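Local coordinates for protein Sb(V)-As(V) reductase (Leishmania major, PDB 2J6P) that probably reduces pentavalent arsenate and antimonate to their trivalent forms, using a rhodanese-like fold related to that of Cdc25 phosphatases, at residues F73-A76 with R81-K84; D29-D34 with G108-F113; C51-Y56 with Q93-Y98; L91-K94 with L100-V103; M46-C51 with A86-L91. All coordinates share one frame; numbering follows the deposited sequence.

In the fold
Four of the five contacts use helix 81-96. Contact 1 lies at its N-terminal end, in the anion pocket where sulfate or HEPES sulfonate is bound. Contact 2, its centre about 7 Å from that of contact 1, adjoins the pocket through the R81-D32 salt bridge and through H74, which packs on D29 and R31. Contact 5, about 8 Å from contact 1 between centres, follows on the helix and is tied back by T48 OG1 to R81 O. Contacts 3 and 4, about 8 Å apart between centres, share Q93 and K94 at the far end; contact 3 lies about 17 Å from contact 1 between centres. The Y56-R88 hydrogen bond joins contacts 3 and 5.

Contact 1 of 5, residues F73-A76 with R81-K84; sequences FHCA and RAPK. With EPE (4-(2-hydroxyethyl)-1-piperazine ethanesulfonic acid), chain G; SO4 (sulfate ion), chain I.
CB of C75 lies over one face of the R81 guanidinium, while in the plane of that group, at its edge, sit CB of A76 and the bound anion. The anion site is modelled both with a sulfate and with the sulfonate of a HEPES molecule; the two overlap and must be alternative occupants. R81 meets the sulfate side-on, NE to O1 at 3.1 Å and NH2 to O4 at 3.2 Å, both bonds nearly straight. A bend at chi3 (-67°) folds the chain so that the guanidinium and the residue's own backbone N serve the same oxygen, O1. NH1, which does not bond the anion, makes salt bridges with D32 and D34, which help fix the rotation of the group. The sequence H74-C75-five residues-R81 is the HCX5R P-loop of Cdc25-type phosphatases, joining strand 70-74 to helix 81-96; backbone N atoms of Q77, L79 and V80 also bind the anion. By analogy C75 is probably the reactive cysteine. Its SG, turned between the backbone N and the carbonyl carbon (chi1 60°), approaches A82 N to 3.2 Å and faces the anion. A small residue suits position 82, because its CB comes within 3.5 Å of the H74 carbonyl carbon and 4.4 Å from CB of F73, where the helix lies against the strand. H74 turns away into the protein, and its ND1 donates in the ring plane to a lone pair of C75 O at 3.0 Å, bracing the start of the loop.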
# COMPACT_ATOMS: atom_id res chain seq x y z
N PHE A 73 -10.12 -16.65 5.52
CA PHE A 73 -9.73 -15.68 4.54
C PHE A 73 -8.18 -15.50 4.67
O PHE A 73 -7.66 -15.34 5.79
CB PHE A 73 -10.44 -14.40 4.90
CG PHE A 73 -11.97 -14.43 4.48
CD1 PHE A 73 -12.86 -15.23 5.17
CD2 PHE A 73 -12.42 -13.70 3.34
CE1 PHE A 73 -14.22 -15.36 4.73
CE2 PHE A 73 -13.75 -13.72 2.95
CZ PHE A 73 -14.63 -14.65 3.59
N HIS A 74 -7.48 -15.48 3.53
CA HIS A 74 -6.06 -15.04 3.58
C HIS A 74 -5.75 -14.18 2.35
O HIS A 74 -6.42 -14.21 1.33
CB HIS A 74 -5.11 -16.27 3.65
CG HIS A 74 -4.96 -16.95 2.30
ND1 HIS A 74 -4.06 -16.50 1.35
CD2 HIS A 74 -5.55 -18.07 1.77
CE1 HIS A 74 -4.10 -17.33 0.29
NE2 HIS A 74 -5.02 -18.27 0.51
N CYS A 75 -4.68 -13.44 2.44
CA CYS A 75 -4.16 -12.81 1.22
C CYS A 75 -2.65 -13.03 1.26
O CYS A 75 -2.25 -14.17 1.54
CB CYS A 75 -4.62 -11.36 1.07
SG CYS A 75 -4.13 -10.27 2.43
N ALA A 76 -1.82 -12.03 0.98
CA ALA A 76 -0.34 -12.25 1.04
C ALA A 76 0.13 -12.09 2.46
O ALA A 76 0.88 -12.94 2.92
CB ALA A 76 0.51 -11.29 0.04
N ARG A 81 -5.92 -7.09 2.64
CA ARG A 81 -6.97 -7.64 1.78
C ARG A 81 -7.77 -8.71 2.46
O ARG A 81 -8.97 -8.78 2.23
CB ARG A 81 -6.41 -8.13 0.40
CG ARG A 81 -5.99 -6.89 -0.35
CD ARG A 81 -5.16 -7.20 -1.61
NE ARG A 81 -3.89 -7.77 -1.11
CZ ARG A 81 -3.12 -8.55 -1.85
NH1 ARG A 81 -3.37 -8.74 -3.14
NH2 ARG A 81 -2.07 -9.07 -1.30
N ALA A 82 -7.15 -9.58 3.29
CA ALA A 82 -7.94 -10.70 3.90
C ALA A 82 -8.89 -10.12 4.94
O ALA A 82 -10.06 -10.49 5.05
CB ALA A 82 -6.96 -11.78 4.52
N PRO A 83 -8.39 -9.29 5.86
CA PRO A 83 -9.40 -8.79 6.79
C PRO A 83 -10.53 -7.95 6.21
O PRO A 83 -11.64 -7.94 6.74
CB PRO A 83 -8.55 -8.00 7.85
CG PRO A 83 -7.31 -7.77 7.26
CD PRO A 83 -7.02 -8.96 6.34
N LYS A 84 -10.23 -7.15 5.17
CA LYS A 84 -11.30 -6.46 4.46
C LYS A 84 -12.30 -7.41 3.85
O LYS A 84 -13.46 -7.17 4.05
CB LYS A 84 -10.78 -5.53 3.34
CG LYS A 84 -10.14 -4.25 3.98
CD LYS A 84 -9.59 -3.49 2.79
CE LYS A 84 -10.31 -2.21 2.66
NZ LYS A 84 -9.52 -1.13 3.33
N1 EPE G . 1.03 -4.88 0.62
C2 EPE G . 0.96 -4.47 -0.80
C3 EPE G . 1.83 -3.21 -1.10
N4 EPE G . 2.98 -3.05 -0.20
C5 EPE G . 2.76 -3.43 1.20
C6 EPE G . 2.42 -4.88 1.05
C7 EPE G . 4.30 -3.27 -0.79
C8 EPE G . 4.93 -1.88 -1.05
O8 EPE G . 4.45 -1.24 -2.19
C9 EPE G . 0.45 -6.23 0.80
C10 EPE G . -0.80 -6.11 1.67
S EPE G . -1.92 -7.52 1.97
O1S EPE G . -2.23 -7.68 3.41
O2S EPE G . -3.21 -7.24 1.26
O3S EPE G . -1.43 -8.76 1.39
S SO4 I . -1.61 -7.30 2.40
O1 SO4 I . -2.83 -6.90 1.70
O2 SO4 I . -2.03 -7.67 3.80
O3 SO4 I . -0.57 -6.24 2.48
O4 SO4 I . -1.05 -8.39 1.68

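Contact 2 of 5, residues D29-D34 with G108-F113; sequences DCRDSD and GGWEAF
OD1 of D29 accepts two bonds from R31, the arginine that reaches across to W110: one from its backbone N at 3.0 Å, which makes an Asx turn, and one from NE at 2.8 Å. The second carboxylate oxygen, OD2 of D29, takes NH2 of R31 at 2.7 Å, so the guanidinium is gripped side-on in a salt bridge by both oxygens, on their syn sides and close to its own plane, though tilted from that of the carboxylate. NH2 also donates to the carbonyl of G38. An arginine suits this place because the group, held along one edge by D29, still has NH1 of R31 to send over the face of the indole, 3.3 Å from CG of W110. The chain is bent at chi3 (-51°) to bring the group there. The two planes are 37° apart, and CZ of R31 stands 4.6 Å from the centroid of the five-membered ring of W110, an off-centre cation-pi contact. It joins the loop after strand 25-29 to the start of helix 109-117 in the rhodanese-like domain, beside H74, which both side chains also touch. In this buried setting the aspartate probably balances the positive charge, while the indole offers a polarisable surface that would further stabilise it.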
# COMPACT_ATOMS: atom_id res chain seq x y z
N ASP A 29 -9.17 -17.04 -0.78
CA ASP A 29 -7.95 -16.36 -1.10
C ASP A 29 -8.34 -14.95 -1.66
O ASP A 29 -9.05 -14.86 -2.64
CB ASP A 29 -7.32 -17.11 -2.24
CG ASP A 29 -5.95 -16.53 -2.69
OD1 ASP A 29 -5.57 -15.35 -2.39
OD2 ASP A 29 -5.28 -17.33 -3.37
N CYS A 30 -7.88 -13.89 -1.01
CA CYS A 30 -8.36 -12.54 -1.37
C CYS A 30 -7.39 -11.79 -2.18
O CYS A 30 -7.57 -10.57 -2.33
CB CYS A 30 -8.55 -11.71 -0.07
SG CYS A 30 -9.88 -12.54 1.00
N ARG A 31 -6.37 -12.49 -2.72
CA ARG A 31 -5.32 -11.90 -3.58
C ARG A 31 -5.79 -11.51 -4.95
O ARG A 31 -6.85 -11.91 -5.37
CB ARG A 31 -4.10 -12.81 -3.66
CG ARG A 31 -3.26 -12.67 -2.31
CD ARG A 31 -2.15 -13.84 -2.33
NE ARG A 31 -2.76 -15.15 -2.63
CZ ARG A 31 -2.05 -16.23 -2.77
NH1 ARG A 31 -0.71 -16.12 -2.61
NH2 ARG A 31 -2.63 -17.38 -3.01
N ASP A 32 -4.99 -10.70 -5.68
CA ASP A 32 -5.43 -10.26 -6.98
C ASP A 32 -4.42 -10.59 -8.13
O ASP A 32 -4.53 -11.66 -8.72
CB ASP A 32 -5.85 -8.72 -6.93
CG ASP A 32 -4.83 -7.85 -6.15
OD1 ASP A 32 -5.11 -7.46 -4.96
OD2 ASP A 32 -3.71 -7.53 -6.71
N SER A 33 -3.48 -9.72 -8.40
CA SER A 33 -2.50 -10.02 -9.45
C SER A 33 -1.33 -10.75 -8.84
O SER A 33 -0.45 -11.16 -9.57
CB SER A 33 -1.95 -8.71 -10.10
OG SER A 33 -1.53 -7.85 -9.04
N ASP A 34 -1.30 -10.89 -7.50
CA ASP A 34 -0.20 -11.67 -6.85
C ASP A 34 -0.72 -13.03 -6.41
O ASP A 34 -0.03 -13.77 -5.70
CB ASP A 34 0.38 -10.93 -5.62
CG ASP A 34 -0.71 -10.64 -4.55
OD1 ASP A 34 -1.92 -10.57 -4.91
OD2 ASP A 34 -0.39 -10.43 -3.37
N GLY A 108 -0.94 -13.62 9.16
CA GLY A 108 0.32 -13.68 8.38
C GLY A 108 0.13 -14.07 6.91
O GLY A 108 1.06 -13.94 6.07
N GLY A 109 -1.06 -14.53 6.56
CA GLY A 109 -1.37 -14.80 5.17
C GLY A 109 -0.56 -15.86 4.49
O GLY A 109 0.11 -16.67 5.13
N TRP A 110 -0.62 -15.88 3.17
CA TRP A 110 0.07 -16.91 2.39
C TRP A 110 1.59 -16.89 2.70
O TRP A 110 2.25 -17.90 2.87
CB TRP A 110 -0.17 -16.64 0.89
CG TRP A 110 0.77 -17.45 0.06
CD1 TRP A 110 1.92 -17.02 -0.51
CD2 TRP A 110 0.73 -18.88 -0.17
NE1 TRP A 110 2.54 -18.06 -1.16
CE2 TRP A 110 1.84 -19.21 -0.94
CE3 TRP A 110 -0.16 -19.91 0.20
CZ2 TRP A 110 2.07 -20.49 -1.39
CZ3 TRP A 110 0.10 -21.22 -0.26
CH2 TRP A 110 1.21 -21.49 -0.98
N GLU A 111 2.16 -15.69 2.84
CA GLU A 111 3.65 -15.61 3.07
C GLU A 111 4.05 -16.30 4.36
O GLU A 111 5.02 -17.11 4.37
CB GLU A 111 4.13 -14.13 2.99
CG GLU A 111 3.93 -13.62 1.52
CD GLU A 111 4.18 -12.05 1.39
OE1 GLU A 111 4.52 -11.44 2.42
OE2 GLU A 111 4.11 -11.50 0.24
N ALA A 112 3.32 -16.03 5.47
CA ALA A 112 3.67 -16.74 6.74
C ALA A 112 3.36 -18.31 6.63
O ALA A 112 4.12 -19.12 7.18
CB ALA A 112 2.93 -16.16 7.97
N PHE A 113 2.27 -18.71 5.96
CA PHE A 113 1.95 -20.11 5.76
C PHE A 113 3.10 -20.76 4.96
O PHE A 113 3.63 -21.77 5.37
CB PHE A 113 0.67 -20.21 4.93
CG PHE A 113 0.11 -21.60 4.80
CD1 PHE A 113 -0.50 -22.24 5.89
CD2 PHE A 113 0.07 -22.22 3.56
CE1 PHE A 113 -1.09 -23.51 5.72
CE2 PHE A 113 -0.47 -23.42 3.41
CZ PHE A 113 -1.04 -24.11 4.51

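Contact 3 of 5, residues C51-Y56 with Q93-Y98; sequences CTEEMY and QKKLGY. With SO4 (sulfate ion), chain T.
E53 and K95 meet at the surface of the rhodanese-like domain, where the first turn of helix 53-65 comes alongside the C-terminal end of helix 81-96. The ionic part is a salt bridge between E53 OE1 and K95 NZ, 3.2 Å apart. The two chains cross at about a right angle. Each CG is set away from the backbone N (chi1 174° for E53, 166° for K95), and the long, flexible chains let charges on separate helices meet at the exposed surface. K95 NZ has a stronger partner in E57, one turn further along the same helix as E53, so one ammonium group is shared by two acids. A water lies near both, its approach to E53 OE1 doubtfully short and its bond to NZ weak. Backbone bonds finish the second helix: Y98 N to Q93 O at 2.9 Å and G97 N to K94 O at 3.1 Å form a Schellman motif, with G97 at positive phi, a conformation glycine adopts easily. Anion binding marks the beginning of the other helix. T52 stands at the N-cap, though its side chain does no capping; a sulfate, also held by R88 and K84 of a neighbouring subunit, sits there, and the helix end would probably help attract its charge. E53 N donates to sulfate O1 at 2.7 Å, while T52 CB lies 3.4 Å from sulfate O3.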
# COMPACT_ATOMS: atom_id res chain seq x y z
N CYS A 51 -14.06 -7.43 -5.89
CA CYS A 51 -15.33 -8.11 -5.57
C CYS A 51 -16.38 -7.16 -5.08
O CYS A 51 -16.04 -6.13 -4.53
CB CYS A 51 -15.19 -9.15 -4.50
SG CYS A 51 -14.47 -10.57 -5.18
N THR A 52 -17.66 -7.41 -5.45
CA THR A 52 -18.70 -6.47 -5.12
C THR A 52 -19.62 -7.15 -4.13
O THR A 52 -19.48 -8.31 -3.89
CB THR A 52 -19.50 -6.02 -6.32
OG1 THR A 52 -20.12 -7.23 -6.85
CG2 THR A 52 -18.53 -5.43 -7.45
N GLU A 53 -20.54 -6.38 -3.53
CA GLU A 53 -21.35 -6.82 -2.44
C GLU A 53 -22.13 -8.11 -2.75
O GLU A 53 -22.17 -9.00 -1.91
CB GLU A 53 -22.33 -5.65 -2.16
CG GLU A 53 -23.37 -5.94 -1.14
CD GLU A 53 -24.50 -4.82 -1.10
OE1 GLU A 53 -25.45 -4.85 -2.01
OE2 GLU A 53 -24.44 -3.95 -0.15
N GLU A 54 -22.82 -8.20 -3.92
CA GLU A 54 -23.60 -9.41 -4.26
C GLU A 54 -22.73 -10.62 -4.34
O GLU A 54 -23.17 -11.78 -4.08
CB GLU A 54 -24.35 -9.21 -5.57
CG GLU A 54 -25.48 -10.23 -5.74
CD GLU A 54 -26.27 -10.11 -7.10
OE1 GLU A 54 -26.33 -8.97 -7.71
OE2 GLU A 54 -26.82 -11.18 -7.58
N MET A 55 -21.44 -10.41 -4.66
CA MET A 55 -20.56 -11.56 -4.81
C MET A 55 -20.37 -12.19 -3.40
O MET A 55 -20.24 -13.39 -3.28
CB MET A 55 -19.24 -11.01 -5.41
CG MET A 55 -19.52 -10.74 -7.04
SD MET A 55 -17.96 -10.01 -7.70
CE MET A 55 -16.90 -11.43 -7.65
N TYR A 56 -20.19 -11.37 -2.36
CA TYR A 56 -20.02 -11.91 -0.98
C TYR A 56 -21.36 -12.55 -0.50
O TYR A 56 -21.30 -13.48 0.17
CB TYR A 56 -19.71 -10.76 -0.00
CG TYR A 56 -18.26 -10.23 -0.21
CD1 TYR A 56 -18.04 -9.14 -1.01
CD2 TYR A 56 -17.16 -10.97 0.24
CE1 TYR A 56 -16.72 -8.69 -1.28
CE2 TYR A 56 -15.87 -10.54 0.05
CZ TYR A 56 -15.65 -9.40 -0.77
OH TYR A 56 -14.39 -8.87 -1.04
N GLN A 93 -23.07 -11.95 5.38
CA GLN A 93 -23.75 -13.09 6.10
C GLN A 93 -24.85 -12.47 7.04
O GLN A 93 -25.93 -12.96 7.09
CB GLN A 93 -22.81 -13.86 7.03
CG GLN A 93 -21.93 -14.74 6.31
CD GLN A 93 -21.17 -15.58 7.30
OE1 GLN A 93 -20.48 -15.07 8.13
NE2 GLN A 93 -21.25 -16.88 7.16
N LYS A 94 -24.51 -11.42 7.78
CA LYS A 94 -25.46 -10.82 8.68
C LYS A 94 -26.66 -10.31 7.81
O LYS A 94 -27.78 -10.51 8.15
CB LYS A 94 -24.86 -9.64 9.40
CG LYS A 94 -25.69 -9.10 10.70
CD LYS A 94 -24.70 -8.54 11.79
CE LYS A 94 -25.48 -7.52 12.76
NZ LYS A 94 -24.91 -7.42 14.19
N LYS A 95 -26.41 -9.65 6.68
CA LYS A 95 -27.52 -9.12 5.92
C LYS A 95 -28.45 -10.24 5.45
O LYS A 95 -29.66 -10.09 5.40
CB LYS A 95 -26.98 -8.24 4.76
CG LYS A 95 -27.99 -7.88 3.67
CD LYS A 95 -27.45 -6.78 2.80
CE LYS A 95 -28.02 -6.96 1.34
NZ LYS A 95 -27.37 -6.02 0.31
N LEU A 96 -27.93 -11.41 5.18
CA LEU A 96 -28.72 -12.40 4.60
C LEU A 96 -29.32 -13.25 5.73
O LEU A 96 -30.16 -14.11 5.43
CB LEU A 96 -27.88 -13.31 3.69
CG LEU A 96 -27.47 -12.64 2.30
CD1 LEU A 96 -26.93 -13.74 1.41
CD2 LEU A 96 -28.59 -12.01 1.60
N GLY A 97 -28.78 -13.14 6.94
CA GLY A 97 -29.26 -13.96 8.10
C GLY A 97 -28.56 -15.21 8.41
O GLY A 97 -29.19 -16.16 9.00
N TYR A 98 -27.27 -15.31 8.00
CA TYR A 98 -26.52 -16.56 8.21
C TYR A 98 -25.51 -16.36 9.31
O TYR A 98 -25.01 -15.30 9.48
CB TYR A 98 -25.69 -17.01 6.95
CG TYR A 98 -26.49 -17.46 5.75
CD1 TYR A 98 -26.45 -16.71 4.53
CD2 TYR A 98 -27.39 -18.51 5.85
CE1 TYR A 98 -27.24 -17.07 3.40
CE2 TYR A 98 -28.25 -18.85 4.73
CZ TYR A 98 -28.12 -18.15 3.54
OH TYR A 98 -28.90 -18.48 2.44
S SO4 T . -19.53 -2.65 -3.86
O1 SO4 T . -20.54 -3.64 -3.65
O2 SO4 T . -19.87 -1.25 -3.72
O3 SO4 T . -19.52 -2.77 -5.28
O4 SO4 T . -18.19 -2.93 -3.26
O HOH W 1 -26.67 -6.84 -2.87

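Contact 4 of 5, residues L91-K94 with L100-V103; sequences LAQK and LPAV
Q93 on helix 81-96 faces the chain at L100 and P101, their CA atoms no closer than the 8.1 Å between Q93 and L100, at a point where a cis peptide precedes P101 and the backbone turns into strand 102-106. The distance suits a glutamine, since its chain is long enough to cross it and carries an amide at the end. With chi1 at -77° and the chain extended beyond CG, NE2 of Q93 arrives at P101 O at 3.0 Å. The bond is nearly straight (168°), lies in the plane of the Q93 amide and meets a lone pair of the carbonyl in its plane. NE2 of Q93 also gives a hydrogen bond to a water at 2.7 Å, which itself donates to L100 O at 2.7 Å. The amide oxygen meets a methyl instead, CG2 of V103 lying 3.3 Å from OE1 of Q93; the glutamine and valine side chains run past one another, pointing opposite ways. The puckered, apolar ring of P101 borders the same amide, its CD 3.5 Å from NE2 of Q93. The contact lies where helix 81-96 leads back into strand 102-106, in the beta-alpha-beta unit that strand 70-74 begins, and the Q93 side chain also packs on A60 of helix 53-65. The two partners of NE2 are consistent with use of both its N-H groups, one directly and one through water, so a single amide serves two successive carbonyls of the non-helical link before the strand.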
# COMPACT_ATOMS: atom_id res chain seq x y z
N LEU A 91 -20.30 -9.04 7.01
CA LEU A 91 -21.48 -8.09 6.81
C LEU A 91 -22.52 -8.67 5.84
O LEU A 91 -23.70 -8.63 6.09
CB LEU A 91 -21.06 -6.69 6.39
CG LEU A 91 -20.09 -6.02 7.43
CD1 LEU A 91 -19.07 -5.03 6.71
CD2 LEU A 91 -21.04 -5.32 8.39
N ALA A 92 -22.09 -9.29 4.75
CA ALA A 92 -23.06 -10.01 3.88
C ALA A 92 -23.77 -11.17 4.57
O ALA A 92 -25.02 -11.36 4.38
CB ALA A 92 -22.40 -10.55 2.59
N GLN A 93 -23.07 -11.95 5.38
CA GLN A 93 -23.75 -13.09 6.10
C GLN A 93 -24.85 -12.47 7.04
O GLN A 93 -25.93 -12.96 7.09
CB GLN A 93 -22.81 -13.86 7.03
CG GLN A 93 -21.93 -14.74 6.31
CD GLN A 93 -21.17 -15.58 7.30
OE1 GLN A 93 -20.48 -15.07 8.13
NE2 GLN A 93 -21.25 -16.88 7.16
N LYS A 94 -24.51 -11.42 7.78
CA LYS A 94 -25.46 -10.82 8.68
C LYS A 94 -26.66 -10.31 7.81
O LYS A 94 -27.78 -10.51 8.15
CB LYS A 94 -24.86 -9.64 9.40
CG LYS A 94 -25.69 -9.10 10.70
CD LYS A 94 -24.70 -8.54 11.79
CE LYS A 94 -25.48 -7.52 12.76
NZ LYS A 94 -24.91 -7.42 14.19
N LEU A 100 -23.38 -19.27 9.90
CA LEU A 100 -22.38 -20.24 9.55
C LEU A 100 -22.06 -20.10 8.06
O LEU A 100 -22.96 -19.76 7.29
CB LEU A 100 -22.99 -21.63 9.82
CG LEU A 100 -22.64 -22.51 11.06
CD1 LEU A 100 -21.63 -22.16 12.13
CD2 LEU A 100 -23.80 -23.30 11.56
N PRO A 101 -20.78 -20.32 7.65
CA PRO A 101 -19.59 -20.64 8.50
C PRO A 101 -19.18 -19.51 9.41
O PRO A 101 -19.51 -18.33 9.13
CB PRO A 101 -18.48 -20.98 7.47
CG PRO A 101 -18.94 -20.26 6.18
CD PRO A 101 -20.45 -20.16 6.22
N ALA A 102 -18.39 -19.85 10.45
CA ALA A 102 -17.78 -18.79 11.26
C ALA A 102 -16.55 -18.27 10.42
O ALA A 102 -16.05 -18.94 9.52
CB ALA A 102 -17.35 -19.30 12.71
N VAL A 103 -16.17 -17.04 10.68
CA VAL A 103 -15.24 -16.29 9.87
C VAL A 103 -13.84 -16.12 10.52
O VAL A 103 -13.75 -15.64 11.64
CB VAL A 103 -15.85 -14.95 9.51
CG1 VAL A 103 -14.94 -14.29 8.52
CG2 VAL A 103 -17.29 -15.14 8.90
O HOH W 2 -22.84 -18.02 5.29

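Contact 5 of 5, residues M46-C51 with A86-L91; sequences MPTISC and ANRFAL. With SO4 (sulfate ion), chain J.
NH1 of R88 donates to the backbone oxygen of T48 at 2.6 Å, using a lone pair in the carbonyl plane although T48 O stands 17° out of the guanidinium plane. NH2 adds a weak bond to the same oxygen at 3.2 Å, so one carbonyl spans two nitrogens. NH1 is also bonded to the hydroxyl of Y56. At the other edge, in plane, a sulfate oxygen O4 accepts from NE of R88 at 3.0 Å and from NH2 at a doubtfully short distance; the ion is bound as well by R88 NH1 and E53 N, both of a neighbouring subunit. R88 suits the task because its side chain, straight from CG to NE, carries five potential N-H donors from the helix to the loop. The packing is slight: CG2 of T48 lies 3.4 Å above one face of the R88 guanidinium, offset toward its rim, and CB of C51 is 4.4 Å from NH1 of R88. T48 has its methyl turned to this face by a chi1 of -67°, which leaves OG1 to bond R81 O on the same helix as R88. Within the loop, P47 O takes the N of C51 at 2.9 Å and that of S50, keeping the chain after strand 44-45 turned back on itself. Thus R88 ties loop 46-51 and helix 53-65 to its own helix 81-96, and in this crystal its positive charge is probably compensated in part by a sulfate, probably from the crystallisation liquor.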
# COMPACT_ATOMS: atom_id res chain seq x y z
N MET A 46 -11.48 -14.62 -4.00
CA MET A 46 -12.42 -13.54 -4.01
C MET A 46 -11.56 -12.30 -3.89
O MET A 46 -11.23 -11.86 -2.73
CB MET A 46 -13.37 -13.63 -2.77
CG MET A 46 -14.29 -14.86 -2.80
SD MET A 46 -15.71 -14.53 -3.88
CE MET A 46 -16.52 -13.18 -3.04
N PRO A 47 -11.13 -11.72 -5.04
CA PRO A 47 -10.10 -10.67 -4.88
C PRO A 47 -10.77 -9.48 -4.21
O PRO A 47 -11.78 -8.87 -4.71
CB PRO A 47 -9.68 -10.31 -6.33
CG PRO A 47 -10.61 -11.10 -7.20
CD PRO A 47 -11.51 -11.96 -6.42
N THR A 48 -10.24 -9.13 -3.06
CA THR A 48 -10.81 -7.96 -2.33
C THR A 48 -10.88 -6.67 -3.19
O THR A 48 -11.81 -5.86 -3.06
CB THR A 48 -9.95 -7.72 -1.07
OG1 THR A 48 -10.19 -8.89 -0.23
CG2 THR A 48 -10.48 -6.45 -0.28
N ILE A 49 -9.88 -6.46 -4.06
CA ILE A 49 -9.83 -5.22 -4.77
C ILE A 49 -11.02 -5.00 -5.68
O ILE A 49 -11.35 -3.88 -5.96
CB ILE A 49 -8.43 -5.14 -5.50
CG1 ILE A 49 -8.16 -3.82 -6.06
CG2 ILE A 49 -8.35 -6.08 -6.60
CD1 ILE A 49 -6.75 -3.89 -6.84
N SER A 50 -11.64 -6.07 -6.19
CA SER A 50 -12.61 -5.87 -7.20
C SER A 50 -13.95 -6.57 -6.94
O SER A 50 -14.84 -6.41 -7.78
CB SER A 50 -11.96 -6.39 -8.47
OG SER A 50 -11.73 -7.82 -8.41
N CYS A 51 -14.06 -7.43 -5.89
CA CYS A 51 -15.33 -8.11 -5.57
C CYS A 51 -16.38 -7.16 -5.08
O CYS A 51 -16.04 -6.13 -4.53
CB CYS A 51 -15.19 -9.15 -4.50
SG CYS A 51 -14.47 -10.57 -5.18
N ALA A 86 -12.92 -10.43 4.82
CA ALA A 86 -13.64 -11.12 5.95
C ALA A 86 -14.71 -10.20 6.56
O ALA A 86 -15.80 -10.65 6.93
CB ALA A 86 -12.66 -11.58 7.02
N ASN A 87 -14.36 -8.92 6.69
CA ASN A 87 -15.34 -7.85 7.08
C ASN A 87 -16.51 -7.83 6.04
O ASN A 87 -17.66 -7.85 6.46
CB ASN A 87 -14.68 -6.46 7.07
CG ASN A 87 -13.92 -6.18 8.33
OD1 ASN A 87 -14.33 -6.65 9.42
ND2 ASN A 87 -12.83 -5.40 8.22
N ARG A 88 -16.22 -7.71 4.75
CA ARG A 88 -17.32 -7.73 3.74
C ARG A 88 -18.18 -9.03 3.83
O ARG A 88 -19.39 -9.00 3.67
CB ARG A 88 -16.68 -7.63 2.40
CG ARG A 88 -16.11 -6.18 2.15
CD ARG A 88 -15.43 -6.31 0.81
NE ARG A 88 -14.61 -5.16 0.45
CZ ARG A 88 -13.89 -5.11 -0.67
NH1 ARG A 88 -13.88 -6.20 -1.55
NH2 ARG A 88 -13.18 -3.97 -0.87
N PHE A 89 -17.50 -10.16 3.97
CA PHE A 89 -18.13 -11.41 4.05
C PHE A 89 -19.08 -11.47 5.32
O PHE A 89 -20.28 -11.87 5.22
CB PHE A 89 -17.15 -12.52 4.15
CG PHE A 89 -17.82 -13.92 4.14
CD1 PHE A 89 -18.58 -14.33 3.03
CD2 PHE A 89 -17.82 -14.72 5.31
CE1 PHE A 89 -19.26 -15.58 3.06
CE2 PHE A 89 -18.50 -15.96 5.35
CZ PHE A 89 -19.25 -16.40 4.20
N ALA A 90 -18.58 -11.05 6.49
CA ALA A 90 -19.32 -11.21 7.71
C ALA A 90 -20.49 -10.26 7.58
O ALA A 90 -21.57 -10.61 8.01
CB ALA A 90 -18.46 -10.77 8.98
N LEU A 91 -20.30 -9.04 7.01
CA LEU A 91 -21.48 -8.09 6.81
C LEU A 91 -22.52 -8.67 5.84
O LEU A 91 -23.70 -8.63 6.09
CB LEU A 91 -21.06 -6.69 6.39
CG LEU A 91 -20.09 -6.02 7.43
CD1 LEU A 91 -19.07 -5.03 6.71
CD2 LEU A 91 -21.04 -5.32 8.39
S SO4 J . -13.67 -0.95 0.95
O1 SO4 J . -13.04 -0.57 -0.29
O2 SO4 J . -15.11 -0.67 1.08
O3 SO4 J . -12.64 -0.28 1.77
O4 SO4 J . -13.61 -2.43 1.08